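Long-range contacts in leucyl-tRNA synthetase subunit alpha (Aquifex aeolicus, PDB 3PZ5), which probably hydrolyses wrongly charged tRNA(Leu) through the isolated CP1 editing domain present here, the proofreading part of an enzyme that joins leucine to its tRNA: residues F16-E21 against L95-T100; E22-D27 against H48-V53. The protein carries 1 engineered substitution. All coordinates share one frame; numbering follows the deposited sequence.

Contact 1 (F16-E21 against L95-T100); sequences FYVEIE and LGVYAT
Thr100 OG1 donates to Glu19 OE2 over 2.6 Å, meeting the carboxylate oxygen at its anti lone pair, on the side away from the other oxygen. The bond ties strand 92-100 to the chain just past strand 12-18, its antiparallel neighbour in the mixed sheet of the CP1 editing domain. The two side chains cross at about a right angle. Glu19 has CG anti to its carbonyl carbon (chi1 -78°) and is extended from there, which brings its CG as well as its OE2 up to the threonine hydroxyl.

The backbone grips the same residues. Glu19 N donates to Tyr98 O over 2.7 Å, almost straight at 172°, and Thr100 N donates to Tyr17 O, also over 2.7 Å. Between these bonds Val18 and Ala99 form a non-hydrogen-bonded pair with CA atoms 4.0 Å apart. Glu19 is the centre of an inverse gamma turn, and a water bridges Glu19 O and Tyr98 N. A second water links Tyr17 N to Thr100 O at the other end.

On the face that carries Val18 and Ala99, Val18 CG1 lies against Val97 CB, the two valines slanting across each other. Ile20 CG2 approaches Val97 CG1 at 4.0 Å, and Val97 and Ile20 also pack on Ile57 of helix 50-60. Phe16 leans over Ala99 with its CB, and the Phe16 side chain also touches Ile108 and Pro102. On the strand's far side, the Tyr98 ring forms a cation-pi pair with Lys107. The Phe16 ring stands obliquely to Thr100 O, with CD2 3.5 Å from that oxygen.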
ATOM      1  N   PHE A  16       2.400   0.200   9.667  1.00 25.49           N
ATOM      2  CA  PHE A  16       2.808   1.478   9.103  1.00 25.37           C
ATOM      3  C   PHE A  16       2.379   2.620  10.007  1.00 25.49           C
ATOM      4  O   PHE A  16       1.202   2.987  10.047  1.00 25.68           O
ATOM      5  CB  PHE A  16       2.191   1.667   7.713  1.00 25.27           C
ATOM      6  CG  PHE A  16       2.811   0.810   6.641  1.00 25.05           C
ATOM      7  CD1 PHE A  16       2.515  -0.547   6.551  1.00 24.38           C
ATOM      8  CD2 PHE A  16       3.678   1.366   5.709  1.00 24.58           C
ATOM      9  CE1 PHE A  16       3.081  -1.339   5.553  1.00 25.05           C
ATOM     10  CE2 PHE A  16       4.250   0.580   4.705  1.00 25.27           C
ATOM     11  CZ  PHE A  16       3.953  -0.777   4.629  1.00 25.01           C
ATOM     12  N   TYR A  17       3.335   3.188  10.730  1.00 25.50           N
ATOM     13  CA  TYR A  17       3.053   4.328  11.588  1.00 25.43           C
ATOM     14  C   TYR A  17       2.863   5.586  10.765  1.00 25.54           C
ATOM     15  O   TYR A  17       3.667   5.885   9.886  1.00 25.75           O
ATOM     16  CB  TYR A  17       4.150   4.506  12.641  1.00 25.31           C
ATOM     17  CG  TYR A  17       3.981   3.555  13.802  1.00 25.40           C
ATOM     18  CD1 TYR A  17       3.261   3.933  14.938  1.00 25.22           C
ATOM     19  CD2 TYR A  17       4.506   2.264  13.751  1.00 25.68           C
ATOM     20  CE1 TYR A  17       3.088   3.055  16.003  1.00 25.32           C
ATOM     21  CE2 TYR A  17       4.340   1.378  14.812  1.00 25.67           C
ATOM     22  CZ  TYR A  17       3.632   1.780  15.932  1.00 25.82           C
ATOM     23  OH  TYR A  17       3.464   0.903  16.978  1.00 26.38           O
ATOM     24  N   VAL A  18       1.785   6.304  11.055  1.00 25.61           N
ATOM     25  CA  VAL A  18       1.451   7.549  10.377  1.00 25.60           C
ATOM     26  C   VAL A  18       2.226   8.706  11.009  1.00 25.80           C
ATOM     27  O   VAL A  18       2.246   8.851  12.228  1.00 25.78           O
ATOM     28  CB  VAL A  18      -0.071   7.818  10.453  1.00 25.62           C
ATOM     29  CG1 VAL A  18      -0.469   8.988   9.560  1.00 25.44           C
ATOM     30  CG2 VAL A  18      -0.847   6.569  10.066  1.00 25.65           C
ATOM     31  N   GLU A  19       2.849   9.532  10.173  1.00 26.14           N
ATOM     32  CA  GLU A  19       3.710  10.617  10.648  1.00 26.62           C
ATOM     33  C   GLU A  19       2.931  11.857  11.090  1.00 26.65           C
ATOM     34  O   GLU A  19       2.868  12.865  10.374  1.00 26.55           O
ATOM     35  CB  GLU A  19       4.785  10.948   9.606  1.00 26.85           C
ATOM     36  CG  GLU A  19       5.939   9.944   9.614  1.00 28.33           C
ATOM     37  CD  GLU A  19       6.796   9.975   8.356  1.00 30.71           C
ATOM     38  OE1 GLU A  19       7.132  11.081   7.863  1.00 31.48           O
ATOM     39  OE2 GLU A  19       7.148   8.878   7.865  1.00 31.32           O
ATOM     40  N   ILE A  20       2.345  11.757  12.285  1.00 26.59           N
ATOM     41  CA  ILE A  20       1.489  12.797  12.862  1.00 26.56           C
ATOM     42  C   ILE A  20       1.702  12.898  14.374  1.00 26.68           C
ATOM     43  O   ILE A  20       2.493  12.153  14.945  1.00 26.65           O
ATOM     44  CB  ILE A  20      -0.012  12.537  12.558  1.00 26.49           C
ATOM     45  CG1 ILE A  20      -0.375  11.064  12.811  1.00 26.73           C
ATOM     46  CG2 ILE A  20      -0.343  12.942  11.132  1.00 26.59           C
ATOM     47  CD1 ILE A  20      -1.874  10.765  12.839  1.00 26.28           C
ATOM     48  N   GLU A  21       0.984  13.811  15.019  1.00 26.95           N
ATOM     49  CA  GLU A  21       1.163  14.077  16.453  1.00 27.42           C
ATOM     50  C   GLU A  21       0.642  12.979  17.383  1.00 27.33           C
ATOM     51  O   GLU A  21       1.239  12.715  18.431  1.00 27.39           O
ATOM     52  CB  GLU A  21       0.541  15.419  16.829  1.00 27.52           C
ATOM     53  CG  GLU A  21       1.228  16.609  16.181  1.00 28.56           C
ATOM     54  CD  GLU A  21       0.418  17.882  16.292  1.00 29.92           C
ATOM     55  OE1 GLU A  21      -0.349  18.014  17.275  1.00 30.20           O
ATOM     56  OE2 GLU A  21       0.556  18.748  15.396  1.00 30.17           O
ATOM     57  N   LEU A  95      -5.215  11.546   1.361  1.00 27.18           N
ATOM     58  CA  LEU A  95      -5.693  11.808   2.724  1.00 26.71           C
ATOM     59  C   LEU A  95      -4.967  12.924   3.476  1.00 26.39           C
ATOM     60  O   LEU A  95      -5.426  13.363   4.531  1.00 26.43           O
ATOM     61  CB  LEU A  95      -5.723  10.518   3.557  1.00 26.65           C
ATOM     62  CG  LEU A  95      -6.748   9.452   3.146  1.00 26.82           C
ATOM     63  CD1 LEU A  95      -6.690   8.251   4.075  1.00 26.69           C
ATOM     64  CD2 LEU A  95      -8.171  10.011   3.092  1.00 27.14           C
ATOM     65  N   GLY A  96      -3.840  13.382   2.938  1.00 25.99           N
ATOM     66  CA  GLY A  96      -3.114  14.510   3.522  1.00 25.56           C
ATOM     67  C   GLY A  96      -2.049  14.112   4.529  1.00 25.34           C
ATOM     68  O   GLY A  96      -1.420  14.972   5.152  1.00 25.11           O
ATOM     69  N   VAL A  97      -1.845  12.809   4.681  1.00 24.94           N
ATOM     70  CA  VAL A  97      -0.882  12.292   5.640  1.00 24.94           C
ATOM     71  C   VAL A  97       0.061  11.268   5.001  1.00 25.07           C
ATOM     72  O   VAL A  97      -0.229  10.706   3.933  1.00 24.91           O
ATOM     73  CB  VAL A  97      -1.580  11.653   6.882  1.00 25.07           C
ATOM     74  CG1 VAL A  97      -2.357  12.699   7.677  1.00 24.51           C
ATOM     75  CG2 VAL A  97      -2.491  10.486   6.472  1.00 24.87           C
ATOM     76  N   TYR A  98       1.183  11.030   5.680  1.00 24.94           N
ATOM     77  CA  TYR A  98       2.167  10.040   5.259  1.00 24.83           C
ATOM     78  C   TYR A  98       2.370   8.978   6.333  1.00 24.76           C
ATOM     79  O   TYR A  98       2.279   9.261   7.528  1.00 24.59           O
ATOM     80  CB  TYR A  98       3.495  10.719   4.914  1.00 24.86           C
ATOM     81  CG  TYR A  98       3.360  11.723   3.796  1.00 25.18           C
ATOM     82  CD1 TYR A  98       2.972  13.040   4.058  1.00 25.22           C
ATOM     83  CD2 TYR A  98       3.592  11.353   2.469  1.00 24.93           C
ATOM     84  CE1 TYR A  98       2.829  13.964   3.030  1.00 25.05           C
ATOM     85  CE2 TYR A  98       3.450  12.272   1.432  1.00 24.96           C
ATOM     86  CZ  TYR A  98       3.068  13.576   1.721  1.00 24.86           C
ATOM     87  OH  TYR A  98       2.923  14.493   0.706  1.00 24.81           O
ATOM     88  N   ALA A  99       2.621   7.751   5.893  1.00 24.61           N
ATOM     89  CA  ALA A  99       2.985   6.670   6.795  1.00 24.54           C
ATOM     90  C   ALA A  99       4.445   6.295   6.580  1.00 24.62           C
ATOM     91  O   ALA A  99       5.015   6.547   5.518  1.00 24.92           O
ATOM     92  CB  ALA A  99       2.083   5.470   6.583  1.00 24.35           C
ATOM     93  N   THR A 100       5.051   5.699   7.596  1.00 24.72           N
ATOM     94  CA  THR A 100       6.450   5.306   7.528  1.00 24.58           C
ATOM     95  C   THR A 100       6.560   3.851   7.106  1.00 24.51           C
ATOM     96  O   THR A 100       6.047   2.959   7.783  1.00 24.52           O
ATOM     97  CB  THR A 100       7.140   5.497   8.890  1.00 24.60           C
ATOM     98  OG1 THR A 100       6.866   6.813   9.379  1.00 24.58           O
ATOM     99  CG2 THR A 100       8.647   5.300   8.772  1.00 24.50           C
TER
HETATM  100  O   HOH W   1       6.062   2.059  10.377  1.00 14.21           O
HETATM  101  O   HOH W   2       2.205  12.996   7.371  1.00 28.01           O

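Contact 2 (E22-D27 against H48-V53); sequences ELIYID and HPLVPV. Engineered in segment 22-27: Leu23 (natural residue Pro).
Leu50 and Ile24 slide past each other in opposite directions, so that both leucine methyls bear on one branch of the isoleucine. Ile24 CG2 lies 3.9 Å from Leu50 CD1 and only slightly farther from Leu50 CD2. This branch stands anti to the backbone N of Ile24. The other branch, through CG1, is anti to the carbonyl carbon (chi1 -59°) and carries Ile24 CD1 to within 4.2 Å of Val53 CG1, one turn farther along the helix.

Leu50 CD1 is the shared methyl of the contact. Besides Ile24 it meets Ile26 CG1 at 4.1 Å, again with the two side chains running past one another in opposite senses, and it also rests near Tyr25 O. The leucine therefore spans two alternate residues, Ile24 and Ile26, whereas the side chain of Tyr25 leaves from the opposite side, where its ring meets Tyr17 and makes a cation-pi contact with Arg15.

In the editing domain this is helix-on-sheet packing: the first turn of helix 50-60 lies against the beginning of strand 25-30 and the residues leading into it. Ile26 and Leu50 both reach Leu44 of strand 41-44, and Ile26 also touches Leu54 farther along the helix.

Polar groups hold the helix start. His48 ND1 accepts from Leu50 N over 3.1 Å at 161°, a capping bond whose donor is tilted 17° from the ring plane. At the edge of the same imidazole, a water lies in plane, 2.9 Å from His48 NE2, and donates to Asp27 O.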
ATOM      1  N   GLU A  22      -0.470  12.353  17.018  1.00 27.15           N
ATOM      2  CA  GLU A  22      -0.998  11.260  17.826  1.00 27.27           C
ATOM      3  C   GLU A  22      -0.520   9.918  17.293  1.00 27.08           C
ATOM      4  O   GLU A  22      -0.221   9.792  16.109  1.00 27.37           O
ATOM      5  CB  GLU A  22      -2.535  11.318  17.981  1.00 27.31           C
ATOM      6  CG  GLU A  22      -3.330  11.897  16.809  1.00 28.00           C
ATOM      7  CD  GLU A  22      -3.256  13.425  16.708  1.00 29.09           C
ATOM      8  OE1 GLU A  22      -3.111  14.125  17.744  1.00 29.13           O
ATOM      9  OE2 GLU A  22      -3.341  13.925  15.570  1.00 29.06           O
ATOM     10  N   LEU A  23      -0.421   8.930  18.182  1.00 26.86           N
ATOM     11  CA  LEU A  23       0.080   7.613  17.809  1.00 26.51           C
ATOM     12  C   LEU A  23      -0.985   6.805  17.084  1.00 26.20           C
ATOM     13  O   LEU A  23      -1.929   6.300  17.701  1.00 26.10           O
ATOM     14  CB  LEU A  23       0.605   6.849  19.028  1.00 26.69           C
ATOM     15  CG  LEU A  23       1.564   5.677  18.755  1.00 27.22           C
ATOM     16  CD1 LEU A  23       2.841   6.149  18.044  1.00 27.21           C
ATOM     17  CD2 LEU A  23       1.911   4.911  20.047  1.00 27.03           C
ATOM     18  N   ILE A  24      -0.824   6.715  15.765  1.00 25.64           N
ATOM     19  CA  ILE A  24      -1.705   5.933  14.903  1.00 25.14           C
ATOM     20  C   ILE A  24      -0.856   5.112  13.938  1.00 24.79           C
ATOM     21  O   ILE A  24       0.113   5.611  13.366  1.00 24.97           O
ATOM     22  CB  ILE A  24      -2.692   6.832  14.092  1.00 25.14           C
ATOM     23  CG1 ILE A  24      -3.561   7.679  15.035  1.00 25.29           C
ATOM     24  CG2 ILE A  24      -3.568   5.985  13.164  1.00 24.50           C
ATOM     25  CD1 ILE A  24      -4.518   8.612  14.334  1.00 24.92           C
ATOM     26  N   TYR A  25      -1.232   3.854  13.758  1.00 24.31           N
ATOM     27  CA  TYR A  25      -0.582   3.002  12.781  1.00 23.97           C
ATOM     28  C   TYR A  25      -1.613   2.280  11.924  1.00 23.88           C
ATOM     29  O   TYR A  25      -2.764   2.116  12.326  1.00 23.60           O
ATOM     30  CB  TYR A  25       0.352   1.997  13.471  1.00 23.79           C
ATOM     31  CG  TYR A  25      -0.346   1.007  14.384  1.00 23.19           C
ATOM     32  CD1 TYR A  25      -1.066  -0.070  13.858  1.00 22.65           C
ATOM     33  CD2 TYR A  25      -0.266   1.132  15.773  1.00 22.42           C
ATOM     34  CE1 TYR A  25      -1.699  -0.987  14.688  1.00 22.45           C
ATOM     35  CE2 TYR A  25      -0.898   0.216  16.614  1.00 21.94           C
ATOM     36  CZ  TYR A  25      -1.609  -0.842  16.062  1.00 22.40           C
ATOM     37  OH  TYR A  25      -2.244  -1.759  16.873  1.00 22.78           O
ATOM     38  N   ILE A  26      -1.184   1.851  10.742  1.00 23.92           N
ATOM     39  CA  ILE A  26      -2.043   1.119   9.831  1.00 24.07           C
ATOM     40  C   ILE A  26      -1.477  -0.281   9.638  1.00 24.34           C
ATOM     41  O   ILE A  26      -0.411  -0.464   9.040  1.00 24.38           O
ATOM     42  CB  ILE A  26      -2.184   1.841   8.468  1.00 23.99           C
ATOM     43  CG1 ILE A  26      -2.805   3.230   8.655  1.00 23.89           C
ATOM     44  CG2 ILE A  26      -3.023   1.007   7.502  1.00 24.12           C
ATOM     45  CD1 ILE A  26      -2.590   4.180   7.482  1.00 23.70           C
ATOM     46  N   ASP A  27      -2.182  -1.268  10.171  1.00 24.63           N
ATOM     47  CA  ASP A  27      -1.820  -2.643   9.916  1.00 25.02           C
ATOM     48  C   ASP A  27      -2.321  -3.033   8.538  1.00 25.20           C
ATOM     49  O   ASP A  27      -3.433  -2.683   8.137  1.00 25.03           O
ATOM     50  CB  ASP A  27      -2.364  -3.575  10.996  1.00 25.21           C
ATOM     51  CG  ASP A  27      -1.503  -3.583  12.252  1.00 26.00           C
ATOM     52  OD1 ASP A  27      -0.369  -3.056  12.212  1.00 26.60           O
ATOM     53  OD2 ASP A  27      -1.959  -4.130  13.283  1.00 27.01           O
ATOM     54  N   HIS A  48     -12.975   2.052   5.510  1.00 25.19           N
ATOM     55  CA  HIS A  48     -11.994   1.915   6.595  1.00 24.85           C
ATOM     56  C   HIS A  48     -12.123   3.066   7.594  1.00 24.79           C
ATOM     57  O   HIS A  48     -12.086   4.233   7.203  1.00 24.87           O
ATOM     58  CB  HIS A  48     -10.565   1.828   6.047  1.00 24.69           C
ATOM     59  CG  HIS A  48      -9.551   1.374   7.054  1.00 24.45           C
ATOM     60  ND1 HIS A  48      -9.104   2.178   8.081  1.00 23.41           N
ATOM     61  CD2 HIS A  48      -8.890   0.198   7.184  1.00 23.84           C
ATOM     62  CE1 HIS A  48      -8.219   1.516   8.803  1.00 22.69           C
ATOM     63  NE2 HIS A  48      -8.069   0.313   8.279  1.00 22.88           N
ATOM     64  N   PRO A  49     -12.279   2.734   8.889  1.00 24.69           N
ATOM     65  CA  PRO A  49     -12.531   3.713   9.951  1.00 24.63           C
ATOM     66  C   PRO A  49     -11.481   4.815  10.075  1.00 24.60           C
ATOM     67  O   PRO A  49     -11.764   5.861  10.662  1.00 24.56           O
ATOM     68  CB  PRO A  49     -12.544   2.851  11.218  1.00 24.51           C
ATOM     69  CG  PRO A  49     -12.966   1.526  10.751  1.00 24.54           C
ATOM     70  CD  PRO A  49     -12.306   1.359   9.415  1.00 24.65           C
ATOM     71  N   LEU A  50     -10.282   4.589   9.544  1.00 24.71           N
ATOM     72  CA  LEU A  50      -9.224   5.606   9.614  1.00 24.63           C
ATOM     73  C   LEU A  50      -9.271   6.654   8.490  1.00 24.53           C
ATOM     74  O   LEU A  50      -8.568   7.673   8.556  1.00 24.54           O
ATOM     75  CB  LEU A  50      -7.839   4.965   9.719  1.00 24.55           C
ATOM     76  CG  LEU A  50      -7.451   4.436  11.104  1.00 24.69           C
ATOM     77  CD1 LEU A  50      -6.067   3.806  11.060  1.00 23.86           C
ATOM     78  CD2 LEU A  50      -7.498   5.541  12.166  1.00 24.80           C
ATOM     79  N   VAL A  51     -10.098   6.411   7.472  1.00 24.22           N
ATOM     80  CA  VAL A  51     -10.230   7.359   6.359  1.00 23.98           C
ATOM     81  C   VAL A  51     -10.678   8.758   6.811  1.00 23.86           C
ATOM     82  O   VAL A  51      -9.968   9.730   6.561  1.00 23.94           O
ATOM     83  CB  VAL A  51     -11.119   6.821   5.210  1.00 23.86           C
ATOM     84  CG1 VAL A  51     -11.397   7.908   4.196  1.00 23.51           C
ATOM     85  CG2 VAL A  51     -10.439   5.647   4.536  1.00 23.87           C
ATOM     86  N   PRO A  52     -11.843   8.868   7.482  1.00 23.77           N
ATOM     87  CA  PRO A  52     -12.235  10.194   7.965  1.00 23.74           C
ATOM     88  C   PRO A  52     -11.278  10.777   9.014  1.00 23.63           C
ATOM     89  O   PRO A  52     -11.058  11.988   9.034  1.00 23.68           O
ATOM     90  CB  PRO A  52     -13.623   9.952   8.571  1.00 23.61           C
ATOM     91  CG  PRO A  52     -13.691   8.487   8.816  1.00 23.58           C
ATOM     92  CD  PRO A  52     -12.909   7.878   7.707  1.00 23.77           C
ATOM     93  N   VAL A  53     -10.714   9.920   9.862  1.00 23.53           N
ATOM     94  CA  VAL A  53      -9.793  10.353  10.919  1.00 23.63           C
ATOM     95  C   VAL A  53      -8.541  11.028  10.340  1.00 23.78           C
ATOM     96  O   VAL A  53      -8.189  12.153  10.723  1.00 23.52           O
ATOM     97  CB  VAL A  53      -9.366   9.163  11.808  1.00 23.61           C
ATOM     98  CG1 VAL A  53      -8.356   9.600  12.864  1.00 23.39           C
ATOM     99  CG2 VAL A  53     -10.578   8.523  12.460  1.00 23.54           C
TER
HETATM  100  O   HOH W   3      -5.695  -0.965   9.443  1.00 26.90           O

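In the fold
Contact 1 is partly buried and is held by two backbone hydrogen bonds and one between side chains, backed by apolar side chains. Contact 2 lies at the surface and joins a helix to a strand through methyl groups, with polar groups meeting across it by way of a water. Both reach the same sheet, since strands 12-18 and 25-30 are antiparallel neighbours: Phe16 O is 2.7 Å from Ile26 N, and Val18 N is 2.9 Å from Ile24 O, both probable hydrogen bonds. Helix 50-60 serves both contacts, as a direct partner in contact 2 and as a neighbour outside the two segments in contact 1. In sequence, contact 2 is nested within the loop closed by contact 1, and their centres are about 9 Å apart.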